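Local coordinates for protein glucosamine-6-phosphate deaminase (Thermotoga maritima, PDB 1J5X) that is a SIS-domain family protein of alpha/beta build, with two parallel beta-sheets flanked by helices, at residues G219-F224 with N303-A308; F265-S270 with L291-G296; L66-S71 with T82-A87. All blocks are in the same frame, centred on the assembly; numbering follows the deposited sequence.

Contacts 2 and 3 each join parts of a beta-alpha-beta unit, but in different parallel sheets. Contact 2 is strand against strand and mostly buried, held by backbone hydrogen bonds and ending in a salt bridge; contact 3, partly buried, sets a helix against an outermost strand and rests on alanine, serine and threonine with one leucine branch and a single hydroxyl bond. Contact 1, also partly buried, is aromatic packing of a loop on a helix start, without a hydrogen bond across it. Contact 2 is nested in the loop closed by contact 1; Asn303 and Phe223 touch it. Glu222 O packs on Thr69 CG2 of contact 3; contacts 2 and 3 stay about 10 Å apart at their nearest atoms.

Contact 1: residues G219-F224 with N303-A308; sequences GMSEFF and NDWKSA
Trp305 sets the edge of its six-membered ring against the face of Phe223, a T-shaped pair with centroids 4.9 Å apart and planes at 61°. The atom that enters is Trp305 CE3, above the middle of the phenyl ring and 3.8 Å from Phe223 CE1. With CG of Phe223 anti to its carbonyl carbon (chi1 -66°), the phenyl ring reaches from the helix start to the loop. Phe223 is ringed further on: its tip CZ lies 3.5 Å from Ser307 OG, while Asp304 O sits at the ring edge, near its plane, and CE1 meets Ala308 CB at 4.0 Å. Over one face of the indole, toward its rim, lies the carboxylate of Glu222; the chain bends at CG and lays the group almost flat, planes 13° apart, with Glu222 OE1 3.5 Å from Trp305 CE3. Arg76 of helix 62-78 completes this corner, forming a salt bridge with Glu222 OE2 and a cation-pi contact with Trp305; its charge would probably offset that of the acid lying on the ring. Met220 O lies at the indole edge, near its plane, 3.3 Å from Trp305 CZ3, and Ser221 CB packs beside CH2. No hydrogen bond crosses between the segments. The loop holds its own shape instead: Ser307 OG is paired with Arg311 and lies near Asp304 O, and Asp304 OD1 accepts from Lys306 N at 3.1 Å. That last bond makes an Asx turn leading into the 3-10 turn 305-307, which is set on the first turn of helix 222-238, the helix that follows strand 214-218 of the four-stranded parallel sheet, in an alpha/beta fold.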
ATOM      1  N   GLY A 219       3.187 -10.691  -5.243  1.00 16.82           N
ATOM      2  CA  GLY A 219       4.422 -10.098  -4.700  1.00 16.88           C
ATOM      3  C   GLY A 219       4.715 -10.733  -3.353  1.00 19.18           C
ATOM      4  O   GLY A 219       3.790 -11.205  -2.681  1.00 16.78           O
HETATM    5  N   MSE A 220       5.989 -10.762  -2.946  1.00 17.82           N
HETATM    6  CA  MSE A 220       6.332 -11.318  -1.646  1.00 16.61           C
HETATM    7  C   MSE A 220       6.612 -10.260  -0.587  1.00 16.99           C
HETATM    8  O   MSE A 220       7.093  -9.166  -0.909  1.00 15.96           O
HETATM    9  CB  MSE A 220       7.624 -12.182  -1.739  1.00 17.98           C
HETATM   10  CG  MSE A 220       7.397 -13.383  -2.653  1.00 17.75           C
HETATM   11 SE   MSE A 220       9.162 -14.359  -2.585  1.00 29.03          SE
HETATM   12  CE  MSE A 220       8.572 -16.160  -3.296  1.00 18.78           C
ATOM     13  N   SER A 221       6.349 -10.646   0.667  1.00 16.39           N
ATOM     14  CA  SER A 221       6.635  -9.822   1.829  1.00 17.19           C
ATOM     15  C   SER A 221       6.096  -8.413   1.663  1.00 15.00           C
ATOM     16  O   SER A 221       4.896  -8.277   1.485  1.00 17.47           O
ATOM     17  CB  SER A 221       8.158  -9.799   2.056  1.00 18.19           C
ATOM     18  OG  SER A 221       8.627 -11.130   2.126  1.00 21.77           O
ATOM     19  N   GLU A 222       6.938  -7.376   1.779  1.00 13.90           N
ATOM     20  CA  GLU A 222       6.421  -6.017   1.569  1.00 14.37           C
ATOM     21  C   GLU A 222       5.652  -5.899   0.231  1.00 17.67           C
ATOM     22  O   GLU A 222       4.650  -5.136   0.172  1.00 15.46           O
ATOM     23  CB  GLU A 222       7.516  -4.965   1.508  1.00 17.13           C
ATOM     24  CG  GLU A 222       8.156  -4.644   2.834  1.00 14.83           C
ATOM     25  CD  GLU A 222       9.338  -5.653   3.173  1.00 19.72           C
ATOM     26  OE1 GLU A 222       9.283  -6.831   2.774  1.00 17.25           O
ATOM     27  OE2 GLU A 222      10.281  -5.263   3.893  1.00 17.59           O
ATOM     28  N   PHE A 223       6.107  -6.617  -0.803  1.00 14.49           N
ATOM     29  CA  PHE A 223       5.422  -6.532  -2.120  1.00 17.17           C
ATOM     30  C   PHE A 223       4.077  -7.251  -2.152  1.00 16.72           C
ATOM     31  O   PHE A 223       3.295  -7.054  -3.092  1.00 21.08           O
ATOM     32  CB  PHE A 223       6.335  -7.030  -3.219  1.00 16.13           C
ATOM     33  CG  PHE A 223       7.550  -6.138  -3.434  1.00 16.09           C
ATOM     34  CD1 PHE A 223       7.709  -4.932  -2.686  1.00 14.67           C
ATOM     35  CD2 PHE A 223       8.521  -6.529  -4.354  1.00 15.47           C
ATOM     36  CE1 PHE A 223       8.819  -4.102  -2.847  1.00 15.57           C
ATOM     37  CE2 PHE A 223       9.657  -5.731  -4.539  1.00 18.13           C
ATOM     38  CZ  PHE A 223       9.813  -4.503  -3.785  1.00 15.44           C
ATOM     39  N   PHE A 224       3.838  -8.126  -1.172  1.00 16.37           N
ATOM     40  CA  PHE A 224       2.511  -8.762  -1.020  1.00 16.29           C
ATOM     41  C   PHE A 224       1.593  -7.658  -0.478  1.00 16.52           C
ATOM     42  O   PHE A 224       0.461  -7.524  -0.930  1.00 17.81           O
ATOM     43  CB  PHE A 224       2.524  -9.904   0.010  1.00 14.58           C
ATOM     44  CG  PHE A 224       1.152 -10.431   0.298  1.00 16.86           C
ATOM     45  CD1 PHE A 224       0.387 -10.983  -0.721  1.00 19.45           C
ATOM     46  CD2 PHE A 224       0.599 -10.264   1.568  1.00 20.23           C
ATOM     47  CE1 PHE A 224      -0.937 -11.359  -0.505  1.00 19.11           C
ATOM     48  CE2 PHE A 224      -0.748 -10.653   1.808  1.00 21.32           C
ATOM     49  CZ  PHE A 224      -1.506 -11.185   0.762  1.00 20.61           C
ATOM     50  N   ASN A 303      14.363  -3.383  -7.559  1.00 16.34           N
ATOM     51  CA  ASN A 303      13.733  -4.578  -6.984  1.00 18.59           C
ATOM     52  C   ASN A 303      14.046  -4.706  -5.501  1.00 18.87           C
ATOM     53  O   ASN A 303      13.734  -5.726  -4.851  1.00 19.99           O
ATOM     54  CB  ASN A 303      14.154  -5.842  -7.736  1.00 20.51           C
ATOM     55  CG  ASN A 303      13.680  -5.822  -9.176  1.00 25.47           C
ATOM     56  OD1 ASN A 303      12.599  -5.293  -9.465  1.00 20.52           O
ATOM     57  ND2 ASN A 303      14.468  -6.396 -10.083  1.00 25.62           N
ATOM     58  N   ASP A 304      14.604  -3.647  -4.945  1.00 18.46           N
ATOM     59  CA  ASP A 304      14.910  -3.648  -3.518  1.00 20.80           C
ATOM     60  C   ASP A 304      13.624  -3.225  -2.791  1.00 18.67           C
ATOM     61  O   ASP A 304      12.811  -2.474  -3.372  1.00 18.32           O
ATOM     62  CB  ASP A 304      15.971  -2.627  -3.193  1.00 27.09           C
ATOM     63  CG  ASP A 304      16.234  -2.558  -1.741  1.00 30.08           C
ATOM     64  OD1 ASP A 304      15.929  -1.495  -1.176  1.00 29.05           O
ATOM     65  OD2 ASP A 304      16.690  -3.593  -1.154  1.00 33.93           O
ATOM     66  N   TRP A 305      13.516  -3.648  -1.547  1.00 16.57           N
ATOM     67  CA  TRP A 305      12.299  -3.400  -0.730  1.00 16.35           C
ATOM     68  C   TRP A 305      11.921  -1.936  -0.592  1.00 19.73           C
ATOM     69  O   TRP A 305      10.735  -1.635  -0.433  1.00 19.07           O
ATOM     70  CB  TRP A 305      12.449  -3.983   0.679  1.00 17.23           C
ATOM     71  CG  TRP A 305      12.757  -5.487   0.628  1.00 17.58           C
ATOM     72  CD1 TRP A 305      13.893  -6.113   1.098  1.00 19.87           C
ATOM     73  CD2 TRP A 305      11.903  -6.521   0.125  1.00 17.18           C
ATOM     74  NE1 TRP A 305      13.791  -7.485   0.928  1.00 18.27           N
ATOM     75  CE2 TRP A 305      12.579  -7.765   0.332  1.00 19.29           C
ATOM     76  CE3 TRP A 305      10.638  -6.534  -0.488  1.00 18.31           C
ATOM     77  CZ2 TRP A 305      12.015  -9.007  -0.044  1.00 19.58           C
ATOM     78  CZ3 TRP A 305      10.090  -7.775  -0.868  1.00 19.04           C
ATOM     79  CH2 TRP A 305      10.788  -9.001  -0.632  1.00 20.71           C
ATOM     80  N   LYS A 306      12.916  -1.047  -0.627  1.00 19.73           N
ATOM     81  CA  LYS A 306      12.644   0.389  -0.498  1.00 20.34           C
ATOM     82  C   LYS A 306      11.698   0.913  -1.596  1.00 17.68           C
ATOM     83  O   LYS A 306      11.067   1.949  -1.413  1.00 20.45           O
ATOM     84  CB  LYS A 306      13.962   1.207  -0.562  1.00 20.56           C
ATOM     85  CG  LYS A 306      14.793   1.186   0.754  1.00 19.41           C
ATOM     86  CD  LYS A 306      15.996   2.185   0.607  1.00 19.20           C
ATOM     87  CE  LYS A 306      17.069   1.926   1.712  1.00 24.45           C
ATOM     88  NZ  LYS A 306      17.552   0.531   1.767  1.00 27.20           N
ATOM     89  N   SER A 307      11.626   0.242  -2.744  1.00 18.42           N
ATOM     90  CA  SER A 307      10.749   0.738  -3.815  1.00 16.21           C
ATOM     91  C   SER A 307       9.241   0.514  -3.468  1.00 15.33           C
ATOM     92  O   SER A 307       8.381   0.890  -4.261  1.00 16.72           O
ATOM     93  CB  SER A 307      11.046  -0.008  -5.146  1.00 17.72           C
ATOM     94  OG  SER A 307      10.822  -1.403  -4.964  1.00 17.89           O
ATOM     95  N   ALA A 308       8.952  -0.123  -2.346  1.00 15.35           N
ATOM     96  CA  ALA A 308       7.561  -0.416  -1.982  1.00 17.63           C
ATOM     97  C   ALA A 308       6.669   0.810  -2.034  1.00 16.55           C
ATOM     98  O   ALA A 308       5.517   0.676  -2.478  1.00 19.84           O
ATOM     99  CB  ALA A 308       7.469  -1.078  -0.587  1.00 16.96           C
TER

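Contact 2: residues F265-S270 with L291-G296; sequences FMQKVS and LEVGEG
Strands 265-267 and 291-293 run parallel, their axes 4.7 Å apart at closest and 28° off alignment, with Phe265 beside Leu291, Met266 beside Glu292 and Gln267 beside Val293. They are neighbours in a four-stranded parallel sheet and belong to the beta-alpha-beta unit 262-293, linked by helix 273-285. Met266 N donates a hydrogen bond to Leu291 O at 2.9 Å, Val293 N to Met266 O at 2.8 Å, and beyond the strand Lys268 N to Val293 O at 2.9 Å. On one face Leu291 lies alongside Phe265, its CD2 over the centre of the phenyl ring, 4.0 Å from the centroid and 3° off the normal: a CH-pi contact, with Ile204 and Val203 of helix 184-205 packed near. On the same face Gln267 bends back so that OE1 reaches Val293 CG1 at 3.5 Å; that oxygen accepts a hydrogen bond from Arg311. On the other face, with Met266, Glu292 extends beyond CG, and its OE1 pairs with Arg280 and Lys277, whereas its OE2 is met nearly end-on by Lys268, just past its strand. The modelled 2.5 Å between Lys268 NZ and Glu292 OE2 is unusually short, and its exact length is doubtful. Asp273 and Glu276 are further partners of the ammonium. The lysine chain bends at its last two torsions, placing Lys268 CE 3.3 Å from Glu295 O.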
ATOM      1  N   PHE A 265      -0.197  -8.695 -12.416  1.00 17.97           N
ATOM      2  CA  PHE A 265       0.850  -7.685 -12.231  1.00 20.44           C
ATOM      3  C   PHE A 265       1.725  -8.344 -11.191  1.00 22.23           C
ATOM      4  O   PHE A 265       1.275  -8.641 -10.074  1.00 19.39           O
ATOM      5  CB  PHE A 265       0.328  -6.396 -11.656  1.00 19.99           C
ATOM      6  CG  PHE A 265      -0.044  -5.369 -12.690  1.00 21.60           C
ATOM      7  CD1 PHE A 265      -0.584  -5.763 -13.922  1.00 21.64           C
ATOM      8  CD2 PHE A 265       0.048  -4.020 -12.407  1.00 22.82           C
ATOM      9  CE1 PHE A 265      -1.027  -4.773 -14.863  1.00 19.86           C
ATOM     10  CE2 PHE A 265      -0.404  -3.028 -13.363  1.00 24.16           C
ATOM     11  CZ  PHE A 265      -0.932  -3.455 -14.576  1.00 20.75           C
HETATM   12  N   MSE A 266       2.957  -8.622 -11.576  1.00 21.07           N
HETATM   13  CA  MSE A 266       3.886  -9.311 -10.737  1.00 21.99           C
HETATM   14  C   MSE A 266       4.982  -8.348 -10.262  1.00 21.38           C
HETATM   15  O   MSE A 266       5.667  -7.714 -11.089  1.00 19.16           O
HETATM   16  CB  MSE A 266       4.507 -10.459 -11.542  1.00 21.80           C
HETATM   17  CG  MSE A 266       5.455 -11.320 -10.708  1.00 28.12           C
HETATM   18 SE   MSE A 266       6.179 -12.826 -11.768  1.00 40.30          SE
HETATM   19  CE  MSE A 266       4.756 -13.035 -13.027  1.00 24.74           C
ATOM     20  N   GLN A 267       5.151  -8.249  -8.941  1.00 16.60           N
ATOM     21  CA  GLN A 267       6.189  -7.361  -8.351  1.00 17.04           C
ATOM     22  C   GLN A 267       7.491  -8.142  -8.269  1.00 17.76           C
ATOM     23  O   GLN A 267       7.632  -9.067  -7.446  1.00 17.18           O
ATOM     24  CB  GLN A 267       5.810  -6.967  -6.952  1.00 17.08           C
ATOM     25  CG  GLN A 267       4.448  -6.232  -6.848  1.00 16.65           C
ATOM     26  CD  GLN A 267       4.418  -4.846  -7.488  1.00 21.67           C
ATOM     27  OE1 GLN A 267       5.443  -4.165  -7.603  1.00 20.00           O
ATOM     28  NE2 GLN A 267       3.208  -4.392  -7.878  1.00 17.18           N
ATOM     29  N   LYS A 268       8.454  -7.813  -9.137  1.00 18.70           N
ATOM     30  CA  LYS A 268       9.742  -8.550  -9.106  1.00 17.31           C
ATOM     31  C   LYS A 268      10.577  -8.252  -7.851  1.00 16.39           C
ATOM     32  O   LYS A 268      10.606  -7.137  -7.410  1.00 19.77           O
ATOM     33  CB  LYS A 268      10.592  -8.152 -10.316  1.00 16.42           C
ATOM     34  CG  LYS A 268       9.931  -8.468 -11.678  1.00 17.15           C
ATOM     35  CD  LYS A 268      10.921  -8.192 -12.902  1.00 21.79           C
ATOM     36  CE  LYS A 268      12.028  -9.250 -12.910  1.00 20.08           C
ATOM     37  NZ  LYS A 268      11.504 -10.630 -13.200  1.00 20.86           N
ATOM     38  N   VAL A 269      11.322  -9.229  -7.314  1.00 18.25           N
ATOM     39  CA  VAL A 269      12.148  -8.944  -6.126  1.00 18.60           C
ATOM     40  C   VAL A 269      13.593  -9.414  -6.439  1.00 20.63           C
ATOM     41  O   VAL A 269      13.803 -10.301  -7.301  1.00 20.10           O
ATOM     42  CB  VAL A 269      11.663  -9.708  -4.802  1.00 24.80           C
ATOM     43  CG1 VAL A 269      10.204  -9.412  -4.487  1.00 21.95           C
ATOM     44  CG2 VAL A 269      11.849 -11.119  -4.928  1.00 27.34           C
ATOM     45  N   SER A 270      14.552  -8.818  -5.750  1.00 20.55           N
ATOM     46  CA  SER A 270      15.977  -9.107  -5.997  1.00 21.41           C
ATOM     47  C   SER A 270      16.283 -10.577  -6.049  1.00 20.92           C
ATOM     48  O   SER A 270      15.902 -11.317  -5.169  1.00 20.54           O
ATOM     49  CB  SER A 270      16.870  -8.486  -4.892  1.00 23.34           C
ATOM     50  OG  SER A 270      16.535  -7.128  -4.666  1.00 29.50           O
ATOM     51  N   LEU A 291       2.250  -8.816 -16.651  1.00 21.39           N
ATOM     52  CA  LEU A 291       3.040  -7.597 -16.643  1.00 23.93           C
ATOM     53  C   LEU A 291       3.969  -7.628 -15.412  1.00 23.96           C
ATOM     54  O   LEU A 291       3.520  -7.901 -14.279  1.00 23.41           O
ATOM     55  CB  LEU A 291       2.112  -6.403 -16.578  1.00 25.37           C
ATOM     56  CG  LEU A 291       2.721  -5.028 -16.783  1.00 29.53           C
ATOM     57  CD1 LEU A 291       1.700  -4.095 -17.492  1.00 32.68           C
ATOM     58  CD2 LEU A 291       3.092  -4.473 -15.408  1.00 33.65           C
ATOM     59  N   GLU A 292       5.268  -7.420 -15.635  1.00 22.65           N
ATOM     60  CA  GLU A 292       6.183  -7.384 -14.493  1.00 25.28           C
ATOM     61  C   GLU A 292       6.566  -5.973 -14.113  1.00 23.46           C
ATOM     62  O   GLU A 292       6.921  -5.141 -14.967  1.00 24.04           O
ATOM     63  CB  GLU A 292       7.471  -8.155 -14.790  1.00 24.54           C
ATOM     64  CG  GLU A 292       7.328  -9.650 -14.849  1.00 27.45           C
ATOM     65  CD  GLU A 292       8.568 -10.306 -15.472  1.00 27.05           C
ATOM     66  OE1 GLU A 292       8.619 -10.438 -16.718  1.00 28.11           O
ATOM     67  OE2 GLU A 292       9.478 -10.706 -14.719  1.00 32.66           O
ATOM     68  N   VAL A 293       6.540  -5.697 -12.811  1.00 22.68           N
ATOM     69  CA  VAL A 293       6.930  -4.389 -12.304  1.00 19.11           C
ATOM     70  C   VAL A 293       8.275  -4.597 -11.635  1.00 20.00           C
ATOM     71  O   VAL A 293       8.364  -5.378 -10.695  1.00 18.51           O
ATOM     72  CB  VAL A 293       5.943  -3.886 -11.203  1.00 19.54           C
ATOM     73  CG1 VAL A 293       6.466  -2.577 -10.559  1.00 16.44           C
ATOM     74  CG2 VAL A 293       4.540  -3.711 -11.848  1.00 21.60           C
ATOM     75  N   GLY A 294       9.298  -3.882 -12.087  1.00 18.51           N
ATOM     76  CA  GLY A 294      10.639  -4.067 -11.499  1.00 17.69           C
ATOM     77  C   GLY A 294      11.699  -4.142 -12.637  1.00 20.94           C
ATOM     78  O   GLY A 294      11.392  -4.325 -13.849  1.00 20.75           O
ATOM     79  N   GLU A 295      12.967  -4.028 -12.234  1.00 20.58           N
ATOM     80  CA  GLU A 295      14.044  -4.082 -13.218  1.00 23.91           C
ATOM     81  C   GLU A 295      14.023  -5.428 -13.892  1.00 23.62           C
ATOM     82  O   GLU A 295      13.778  -6.469 -13.230  1.00 23.06           O
ATOM     83  CB  GLU A 295      15.366  -3.751 -12.504  1.00 25.42           C
ATOM     84  CG  GLU A 295      15.445  -2.261 -12.382  1.00 27.01           C
ATOM     85  CD  GLU A 295      16.816  -1.753 -11.957  1.00 35.71           C
ATOM     86  OE1 GLU A 295      17.809  -2.505 -12.087  1.00 34.95           O
ATOM     87  OE2 GLU A 295      16.904  -0.583 -11.511  1.00 38.48           O
ATOM     88  N   GLY A 296      14.157  -5.418 -15.226  1.00 23.88           N
ATOM     89  CA  GLY A 296      14.128  -6.660 -15.952  1.00 27.20           C
ATOM     90  C   GLY A 296      12.684  -6.997 -16.348  1.00 27.46           C
ATOM     91  O   GLY A 296      12.426  -8.043 -16.946  1.00 29.03           O
TER

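Contact 3: residues L66-S71 with T82-A87; sequences LALTIS and TKAIPA
Ala84 CB points at the helix and packs between Leu68 and Ser71. It lies 3.6 Å from Leu68 CA, close to the backbone itself, and 3.7 Å from Ser71 OG on the next turn; Ala67 O stands 3.9 Å from the same methyl. Leu68 holds CG anti to its own N (chi1 178°) and brings CD1 alongside, 4.0 Å from Ala84 CB, methyl to methyl. Helix 66-71 and strand 82-86 run nearly antiparallel, at 173°, with their axes 7.5 Å apart at closest approach. They are the second and third elements of the beta-alpha-beta unit 54-86 in the SIS domain, where strand 81-86 is at one end of a five-stranded parallel sheet; Ala67 and Ser71 also touch Phe57 of the adjacent strand 54-59. One turn on, Ser71 turns CB against the strand, 3.6 Å from Thr82 OG1. Its hydroxyl folds back over the helix: OG sits between the backbone N and the carbonyl carbon and gives its proton to Leu68 O at 2.6 Å, one turn earlier, a bond that fixes the side chain's rotation. The polar link across the contact is made by Thr82. Its OG1 donates to Ser71 O at 2.9 Å, approaching from above the carbonyl plane at a C=O...O angle of 109°, while its CG2 packs near the same oxygen and its side chain also touches Phe74 and Glu75 of helix 62-78.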
ATOM      1  N   LEU A  66      -1.530  -0.725   4.374  1.00 14.68           N
ATOM      2  CA  LEU A  66      -0.393   0.125   4.624  1.00 18.11           C
ATOM      3  C   LEU A  66       0.322  -0.431   5.877  1.00 16.64           C
ATOM      4  O   LEU A  66       1.559  -0.630   5.881  1.00 18.85           O
ATOM      5  CB  LEU A  66      -0.903   1.541   4.862  1.00 18.00           C
ATOM      6  CG  LEU A  66       0.108   2.626   5.189  1.00 20.98           C
ATOM      7  CD1 LEU A  66       1.174   2.649   4.159  1.00 23.13           C
ATOM      8  CD2 LEU A  66      -0.631   4.032   5.288  1.00 19.78           C
ATOM      9  N   ALA A  67      -0.454  -0.735   6.918  1.00 15.59           N
ATOM     10  CA  ALA A  67       0.059  -1.287   8.202  1.00 15.53           C
ATOM     11  C   ALA A  67       0.793  -2.607   7.938  1.00 16.47           C
ATOM     12  O   ALA A  67       1.862  -2.855   8.475  1.00 16.79           O
ATOM     13  CB  ALA A  67      -1.123  -1.562   9.185  1.00 14.91           C
ATOM     14  N   LEU A  68       0.213  -3.453   7.096  1.00 15.21           N
ATOM     15  CA  LEU A  68       0.852  -4.722   6.772  1.00 16.59           C
ATOM     16  C   LEU A  68       2.196  -4.475   6.073  1.00 18.28           C
ATOM     17  O   LEU A  68       3.233  -5.038   6.480  1.00 19.06           O
ATOM     18  CB  LEU A  68      -0.038  -5.548   5.854  1.00 18.67           C
ATOM     19  CG  LEU A  68       0.553  -6.870   5.405  1.00 18.95           C
ATOM     20  CD1 LEU A  68       0.779  -7.810   6.619  1.00 19.76           C
ATOM     21  CD2 LEU A  68      -0.448  -7.538   4.440  1.00 20.58           C
ATOM     22  N   THR A  69       2.183  -3.624   5.050  1.00 16.71           N
ATOM     23  CA  THR A  69       3.409  -3.336   4.302  1.00 18.22           C
ATOM     24  C   THR A  69       4.514  -2.784   5.196  1.00 18.57           C
ATOM     25  O   THR A  69       5.653  -3.276   5.151  1.00 16.16           O
ATOM     26  CB  THR A  69       3.130  -2.346   3.171  1.00 17.75           C
ATOM     27  OG1 THR A  69       2.036  -2.866   2.375  1.00 15.91           O
ATOM     28  CG2 THR A  69       4.416  -2.236   2.237  1.00 17.63           C
ATOM     29  N   ILE A  70       4.198  -1.800   6.057  1.00 16.91           N
ATOM     30  CA  ILE A  70       5.260  -1.264   6.881  1.00 15.09           C
ATOM     31  C   ILE A  70       5.690  -2.242   7.977  1.00 16.86           C
ATOM     32  O   ILE A  70       6.871  -2.279   8.348  1.00 16.60           O
ATOM     33  CB  ILE A  70       4.861   0.162   7.416  1.00 17.98           C
ATOM     34  CG1 ILE A  70       6.045   0.837   8.147  1.00 16.61           C
ATOM     35  CG2 ILE A  70       3.634   0.051   8.324  1.00 15.61           C
ATOM     36  CD1 ILE A  70       7.315   1.044   7.203  1.00 19.13           C
ATOM     37  N   SER A  71       4.775  -3.092   8.468  1.00 14.56           N
ATOM     38  CA  SER A  71       5.125  -4.064   9.523  1.00 16.57           C
ATOM     39  C   SER A  71       6.276  -4.980   8.997  1.00 17.94           C
ATOM     40  O   SER A  71       7.255  -5.287   9.730  1.00 17.27           O
ATOM     41  CB  SER A  71       3.912  -4.927   9.948  1.00 16.31           C
ATOM     42  OG  SER A  71       3.469  -5.852   8.964  1.00 21.22           O
ATOM     43  N   THR A  82       6.940  -7.599  14.908  1.00 20.63           N
ATOM     44  CA  THR A  82       5.799  -6.695  14.512  1.00 19.42           C
ATOM     45  C   THR A  82       4.546  -7.492  14.231  1.00 19.86           C
ATOM     46  O   THR A  82       4.617  -8.671  13.937  1.00 20.37           O
ATOM     47  CB  THR A  82       6.114  -5.863  13.234  1.00 19.32           C
ATOM     48  OG1 THR A  82       6.251  -6.727  12.086  1.00 20.91           O
ATOM     49  CG2 THR A  82       7.412  -5.046  13.438  1.00 14.85           C
ATOM     50  N   LYS A  83       3.367  -6.862  14.306  1.00 15.96           N
ATOM     51  CA  LYS A  83       2.123  -7.536  13.967  1.00 18.37           C
ATOM     52  C   LYS A  83       1.289  -6.439  13.268  1.00 16.77           C
ATOM     53  O   LYS A  83       1.354  -5.282  13.650  1.00 17.90           O
ATOM     54  CB  LYS A  83       1.298  -8.020  15.193  1.00 23.08           C
ATOM     55  CG  LYS A  83       1.890  -9.108  16.037  1.00 30.86           C
ATOM     56  CD  LYS A  83       0.840  -9.602  17.062  1.00 36.84           C
ATOM     57  CE  LYS A  83      -0.436 -10.135  16.376  1.00 40.46           C
ATOM     58  NZ  LYS A  83      -1.536 -10.600  17.378  1.00 45.46           N
ATOM     59  N   ALA A  84       0.618  -6.813  12.194  1.00 17.02           N
ATOM     60  CA  ALA A  84      -0.305  -5.874  11.486  1.00 16.03           C
ATOM     61  C   ALA A  84      -1.670  -6.518  11.823  1.00 14.63           C
ATOM     62  O   ALA A  84      -1.850  -7.768  11.685  1.00 17.46           O
ATOM     63  CB  ALA A  84      -0.055  -5.924   9.993  1.00 15.70           C
ATOM     64  N   ILE A  85      -2.632  -5.692  12.268  1.00 15.14           N
ATOM     65  CA  ILE A  85      -3.942  -6.227  12.677  1.00 15.75           C
ATOM     66  C   ILE A  85      -5.065  -5.326  12.164  1.00 15.10           C
ATOM     67  O   ILE A  85      -4.970  -4.086  12.291  1.00 14.62           O
ATOM     68  CB  ILE A  85      -4.082  -6.212  14.245  1.00 15.78           C
ATOM     69  CG1 ILE A  85      -2.812  -6.847  14.884  1.00 17.98           C
ATOM     70  CG2 ILE A  85      -5.399  -6.945  14.705  1.00 14.06           C
ATOM     71  CD1 ILE A  85      -2.631  -6.614  16.406  1.00 20.46           C
ATOM     72  N   PRO A  86      -6.113  -5.939  11.591  1.00 15.95           N
ATOM     73  CA  PRO A  86      -7.236  -5.101  11.120  1.00 16.74           C
ATOM     74  C   PRO A  86      -7.793  -4.450  12.394  1.00 17.65           C
ATOM     75  O   PRO A  86      -7.936  -5.132  13.405  1.00 16.56           O
ATOM     76  CB  PRO A  86      -8.229  -6.112  10.529  1.00 18.90           C
ATOM     77  CG  PRO A  86      -7.316  -7.248  10.040  1.00 22.39           C
ATOM     78  CD  PRO A  86      -6.274  -7.353  11.157  1.00 18.32           C
ATOM     79  N   ALA A  87      -8.147  -3.157  12.359  1.00 18.94           N
ATOM     80  CA  ALA A  87      -8.556  -2.527  13.606  1.00 15.88           C
ATOM     81  C   ALA A  87      -9.768  -3.110  14.288  1.00 17.91           C
ATOM     82  O   ALA A  87      -9.840  -3.009  15.517  1.00 17.41           O
ATOM     83  CB  ALA A  87      -8.744  -0.988  13.470  1.00 13.98           C
TER